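PDB 1VL1: 6-phosphogluconolactonase from Thermotoga maritima, which hydrolyses 6-phosphogluconolactone to 6-phosphogluconate, the second step in the oxidative stage of the pentose phosphate pathway. Local coordinates for residues 207-212 / 216-221; 27-32 / 227-232. All coordinates share one frame; numbering follows the deposited sequence.

Contact 1: 207-212 / 216-221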
# COMPACT_ATOMS: atom_id res chain seq x y z
N THR A 207 4.16 19.17 2.15
CA THR A 207 4.92 20.38 1.77
C THR A 207 6.43 20.23 1.99
O THR A 207 7.21 20.74 1.24
CB THR A 207 4.43 21.63 2.44
OG1 THR A 207 4.57 21.56 3.86
CG2 THR A 207 2.92 21.88 2.11
N GLU A 208 6.80 19.51 3.06
CA GLU A 208 8.20 19.21 3.31
C GLU A 208 8.79 18.34 2.18
O GLU A 208 9.90 18.60 1.72
CB GLU A 208 8.34 18.54 4.69
CG GLU A 208 7.93 19.48 5.84
CD GLU A 208 7.81 18.80 7.21
OE1 GLU A 208 7.97 17.58 7.32
OE2 GLU A 208 7.51 19.54 8.16
N ILE A 209 8.02 17.36 1.71
CA ILE A 209 8.40 16.51 0.57
C ILE A 209 8.61 17.34 -0.70
O ILE A 209 9.58 17.14 -1.44
CB ILE A 209 7.36 15.38 0.38
CG1 ILE A 209 7.59 14.34 1.48
CG2 ILE A 209 7.49 14.72 -0.93
CD1 ILE A 209 6.43 13.44 1.76
N LEU A 210 7.73 18.31 -0.92
CA LEU A 210 7.90 19.24 -2.06
C LEU A 210 9.16 20.09 -1.97
O LEU A 210 9.65 20.64 -2.97
CB LEU A 210 6.66 20.15 -2.23
CG LEU A 210 5.34 19.44 -2.53
CD1 LEU A 210 4.20 20.39 -2.72
CD2 LEU A 210 5.48 18.53 -3.74
N LYS A 211 9.69 20.27 -0.75
CA LYS A 211 10.92 21.00 -0.57
C LYS A 211 12.10 20.05 -0.34
O LYS A 211 13.08 20.44 0.26
CB LYS A 211 10.72 21.95 0.59
CG LYS A 211 9.63 22.97 0.30
CD LYS A 211 9.56 23.99 1.39
CE LYS A 211 8.85 23.50 2.59
NZ LYS A 211 8.31 24.67 3.34
N ASP A 212 11.97 18.82 -0.80
CA ASP A 212 13.03 17.78 -0.82
C ASP A 212 13.48 17.33 0.56
O ASP A 212 14.63 16.92 0.72
CB ASP A 212 14.23 18.25 -1.69
CG ASP A 212 13.81 18.58 -3.11
OD1 ASP A 212 13.19 17.72 -3.73
OD2 ASP A 212 14.00 19.67 -3.67
N PRO A 216 10.50 9.26 4.57
CA PRO A 216 10.39 8.01 3.79
C PRO A 216 9.55 8.13 2.51
O PRO A 216 9.93 7.59 1.47
CB PRO A 216 9.80 7.02 4.79
CG PRO A 216 10.47 7.48 6.09
CD PRO A 216 10.34 8.99 6.03
N ALA A 217 8.38 8.76 2.62
CA ALA A 217 7.49 8.89 1.48
C ALA A 217 8.11 9.60 0.31
O ALA A 217 7.64 9.45 -0.84
CB ALA A 217 6.22 9.53 1.87
N TYR A 218 9.08 10.47 0.58
CA TYR A 218 9.80 11.19 -0.50
C TYR A 218 10.42 10.24 -1.50
O TYR A 218 10.51 10.57 -2.66
CB TYR A 218 10.94 12.04 0.08
CG TYR A 218 11.77 12.77 -0.92
CD1 TYR A 218 11.30 13.92 -1.55
CD2 TYR A 218 13.06 12.32 -1.24
CE1 TYR A 218 12.09 14.59 -2.47
CE2 TYR A 218 13.86 13.00 -2.09
CZ TYR A 218 13.36 14.12 -2.75
OH TYR A 218 14.14 14.83 -3.63
N PHE A 219 10.79 9.03 -1.06
CA PHE A 219 11.56 8.12 -1.94
C PHE A 219 10.75 7.13 -2.72
O PHE A 219 11.32 6.36 -3.51
CB PHE A 219 12.65 7.39 -1.14
CG PHE A 219 13.65 8.32 -0.53
CD1 PHE A 219 14.70 8.85 -1.28
CD2 PHE A 219 13.51 8.71 0.78
CE1 PHE A 219 15.58 9.74 -0.74
CE2 PHE A 219 14.42 9.63 1.33
CZ PHE A 219 15.46 10.11 0.58
N VAL A 220 9.43 7.14 -2.55
CA VAL A 220 8.56 6.16 -3.19
C VAL A 220 7.88 6.85 -4.36
O VAL A 220 7.10 7.81 -4.20
CB VAL A 220 7.51 5.53 -2.24
CG1 VAL A 220 6.69 4.53 -2.99
CG2 VAL A 220 8.18 4.80 -1.16
N ARG A 221 8.20 6.38 -5.56
CA ARG A 221 7.71 6.96 -6.80
C ARG A 221 7.29 5.90 -7.76
O ARG A 221 7.96 4.85 -7.87
CB ARG A 221 8.79 7.80 -7.45
CG ARG A 221 9.38 8.88 -6.60
CD ARG A 221 8.47 10.05 -6.30
NE ARG A 221 9.15 10.96 -5.35
CZ ARG A 221 9.88 12.01 -5.66
NH1 ARG A 221 10.06 12.37 -6.93
NH2 ARG A 221 10.46 12.71 -4.67
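With CG swung trans to the main-chain N (chi1 178°), Tyr-218 lays its ring along the last turn of helix 200-210, while Ile-209, whose CG1 stands beside its own N (chi1 -76°), sends CD1 on to Ala-217. The contact illustrates how a Schellman motif can end a helix and let the chain fold back: Asp-212, at positive phi, is its C-prime residue, and a 3-10 turn at 216-219 returns the chain against the helix end. The side chains of Ile-209 and Tyr-218 pass alongside one another, pointing opposite ways, and Ile-209 CG2 lies 3.9 Å from Tyr-218 CD1, in plane at the ring edge. The carbonyl oxygen of Ile-209, which accepts the N-H of Asp-212 in the motif, also lies near that edge. Ile-209 CD1 rests 3.9 Å from Ala-217 CB, both residues being buried. Over one face, toward the rim, Arg-221 NH2 sits 3.3 Å above the ring plane and donates to Tyr-218 O at 2.9 Å; Asp-212 C lies over the opposite face. At the exposed end the carboxylate and ring planes stand 82° apart, and Tyr-218 OH donates to Asp-212 OD1 over 3.0 Å, arriving from above the carboxylate plane.

Contact 2: 27-32 / 227-232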
# COMPACT_ATOMS: atom_id res chain seq x y z
N ASP A 27 -15.29 9.14 -2.67
CA ASP A 27 -15.88 8.90 -3.99
C ASP A 27 -14.93 9.27 -5.12
O ASP A 27 -14.80 8.54 -6.07
CB ASP A 27 -17.21 9.63 -4.13
CG ASP A 27 -18.32 8.94 -3.32
OD1 ASP A 27 -18.14 7.76 -2.94
OD2 ASP A 27 -19.35 9.52 -2.99
N PHE A 28 -14.22 10.39 -4.98
CA PHE A 28 -13.30 10.82 -6.02
C PHE A 28 -12.16 9.84 -6.16
O PHE A 28 -11.80 9.41 -7.27
CB PHE A 28 -12.79 12.19 -5.69
CG PHE A 28 -11.91 12.79 -6.75
CD1 PHE A 28 -12.44 13.50 -7.81
CD2 PHE A 28 -10.54 12.61 -6.68
CE1 PHE A 28 -11.61 14.06 -8.76
CE2 PHE A 28 -9.70 13.19 -7.67
CZ PHE A 28 -10.22 13.86 -8.68
N VAL A 29 -11.55 9.48 -5.04
CA VAL A 29 -10.47 8.52 -5.07
C VAL A 29 -10.89 7.16 -5.68
O VAL A 29 -10.19 6.57 -6.50
CB VAL A 29 -9.88 8.31 -3.67
CG1 VAL A 29 -8.84 7.19 -3.62
CG2 VAL A 29 -9.34 9.66 -3.13
N VAL A 30 -12.03 6.66 -5.25
CA VAL A 30 -12.48 5.37 -5.74
C VAL A 30 -12.67 5.44 -7.27
O VAL A 30 -12.25 4.54 -7.97
CB VAL A 30 -13.77 4.95 -5.02
CG1 VAL A 30 -14.50 3.81 -5.79
CG2 VAL A 30 -13.46 4.58 -3.62
N GLU A 31 -13.25 6.51 -7.77
CA GLU A 31 -13.46 6.70 -9.22
C GLU A 31 -12.13 6.73 -10.00
O GLU A 31 -12.01 6.12 -11.05
CB GLU A 31 -14.27 8.00 -9.48
CG GLU A 31 -14.39 8.37 -10.96
CD GLU A 31 -15.05 7.30 -11.81
OE1 GLU A 31 -15.65 6.33 -11.27
OE2 GLU A 31 -15.00 7.45 -13.06
N LYS A 32 -11.14 7.44 -9.47
CA LYS A 32 -9.82 7.47 -10.09
C LYS A 32 -9.16 6.10 -10.10
O LYS A 32 -8.57 5.68 -11.11
CB LYS A 32 -8.91 8.45 -9.34
CG LYS A 32 -9.29 9.88 -9.55
CD LYS A 32 -8.72 10.32 -10.91
CE LYS A 32 -8.83 11.77 -11.18
NZ LYS A 32 -10.25 12.13 -11.46
N VAL A 227 0.91 9.91 -7.76
CA VAL A 227 -0.28 10.73 -7.56
C VAL A 227 -0.63 10.82 -6.10
O VAL A 227 -0.73 9.80 -5.42
CB VAL A 227 -1.48 10.09 -8.27
CG1 VAL A 227 -2.72 10.98 -8.04
CG2 VAL A 227 -1.21 9.91 -9.81
N TRP A 228 -0.86 12.03 -5.60
CA TRP A 228 -1.34 12.24 -4.24
C TRP A 228 -2.82 12.68 -4.32
O TRP A 228 -3.18 13.57 -5.07
CB TRP A 228 -0.54 13.33 -3.54
CG TRP A 228 0.91 12.97 -3.32
CD1 TRP A 228 1.89 12.93 -4.27
CD2 TRP A 228 1.54 12.62 -2.09
NE1 TRP A 228 3.08 12.57 -3.72
CE2 TRP A 228 2.89 12.33 -2.38
CE3 TRP A 228 1.11 12.50 -0.79
CZ2 TRP A 228 3.81 11.99 -1.41
CZ3 TRP A 228 2.03 12.16 0.18
CH2 TRP A 228 3.35 11.88 -0.14
N PHE A 229 -3.65 12.05 -3.49
CA PHE A 229 -5.03 12.49 -3.31
C PHE A 229 -5.08 13.06 -1.90
O PHE A 229 -4.99 12.30 -0.92
CB PHE A 229 -5.99 11.31 -3.48
CG PHE A 229 -6.02 10.73 -4.84
CD1 PHE A 229 -6.71 11.35 -5.83
CD2 PHE A 229 -5.35 9.53 -5.14
CE1 PHE A 229 -6.72 10.83 -7.12
CE2 PHE A 229 -5.38 9.00 -6.44
CZ PHE A 229 -6.08 9.63 -7.41
N VAL A 230 -5.20 14.37 -1.79
CA VAL A 230 -5.08 15.08 -0.53
C VAL A 230 -6.40 15.69 -0.12
O VAL A 230 -6.96 16.54 -0.84
CB VAL A 230 -4.07 16.19 -0.66
CG1 VAL A 230 -3.87 16.90 0.70
CG2 VAL A 230 -2.76 15.62 -1.22
N GLY A 231 -6.92 15.23 1.02
CA GLY A 231 -8.18 15.73 1.58
C GLY A 231 -7.94 16.74 2.69
O GLY A 231 -6.93 16.69 3.37
N LYS A 232 -8.90 17.65 2.86
CA LYS A 232 -8.96 18.69 3.93
C LYS A 232 -8.42 20.08 3.52
O LYS A 232 -8.51 20.51 2.34
CB LYS A 232 -8.26 18.23 5.22
CG LYS A 232 -9.12 17.45 6.22
CD LYS A 232 -9.56 16.08 5.74
CE LYS A 232 -10.03 15.23 6.94
NZ LYS A 232 -10.27 13.77 6.63
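Aromatic packing comes first: the side chains of Phe-28, on helix 25-43, and Phe-229, on strand 225-231, run roughly perpendicular to each other, with Phe-28 CE2 lying 3.8 Å from Phe-229 CE1 at the edge of the Phe-229 ring. Phe-28 reaches this point because its CG is anti to the backbone N (chi1 -176°), which carries the ring off the helix toward the strand. Tyr-19 of the adjoining strand 16-21 meets both rings.

Aliphatic contacts make up the rest. Val-29 CG2 packs 3.8 Å from Phe-229 CB, so the base of the aromatic side chain is held as well as its far end. There Lys-32 brings up its first two methylenes, CB standing 3.6 Å from Phe-229 CZ and CG 3.7 Å from Phe-229 CE1; the turn at chi2 (-80°) then carries CD and the amino end away from the ring. Within the strand, Val-227 CG1 lies 3.6 Å above one face of the Phe-229 ring, near the rim. Were Phe-229 an alanine, Phe-28 CE2 and the Lys-32 methylenes would probably lose their common partner, leaving a gap between helix and sheet.

A polar tie comes from Tyr-25, whose OH is hydrogen-bonded to Phe-229 O, linking the start of the helix to the strand. With the axes of 27-32 and 227-231 10.0 Å apart at closest approach and nearly antiparallel (163°), this is the helix-on-sheet packing characteristic of the Rossmann-like alpha/beta core of the glucosamine-6-phosphate isomerase family.

The two contacts show how alternation along one strand serves both layers of an alpha/beta sandwich. In strand 225-231, Phe-229 faces helix 25-43 in contact 2, whereas Trp-228 turns to the other side and meets contact 1: its CH2 lies 3.9 Å from Ile-209 CD1 and 4.2 Å from Ala-217 CB. The centres of the contacts are nonetheless about 18 Å apart. In sequence, the turn of contact 1 leads from helix 200-210 into the very strand used by contact 2. Contact 1 also borders the glycine-rich loop after strand 140-143, through Met-145 and a backbone hydrogen bond between Ala-217 and Gly-149; in related lactonases this loop probably flanks the active site.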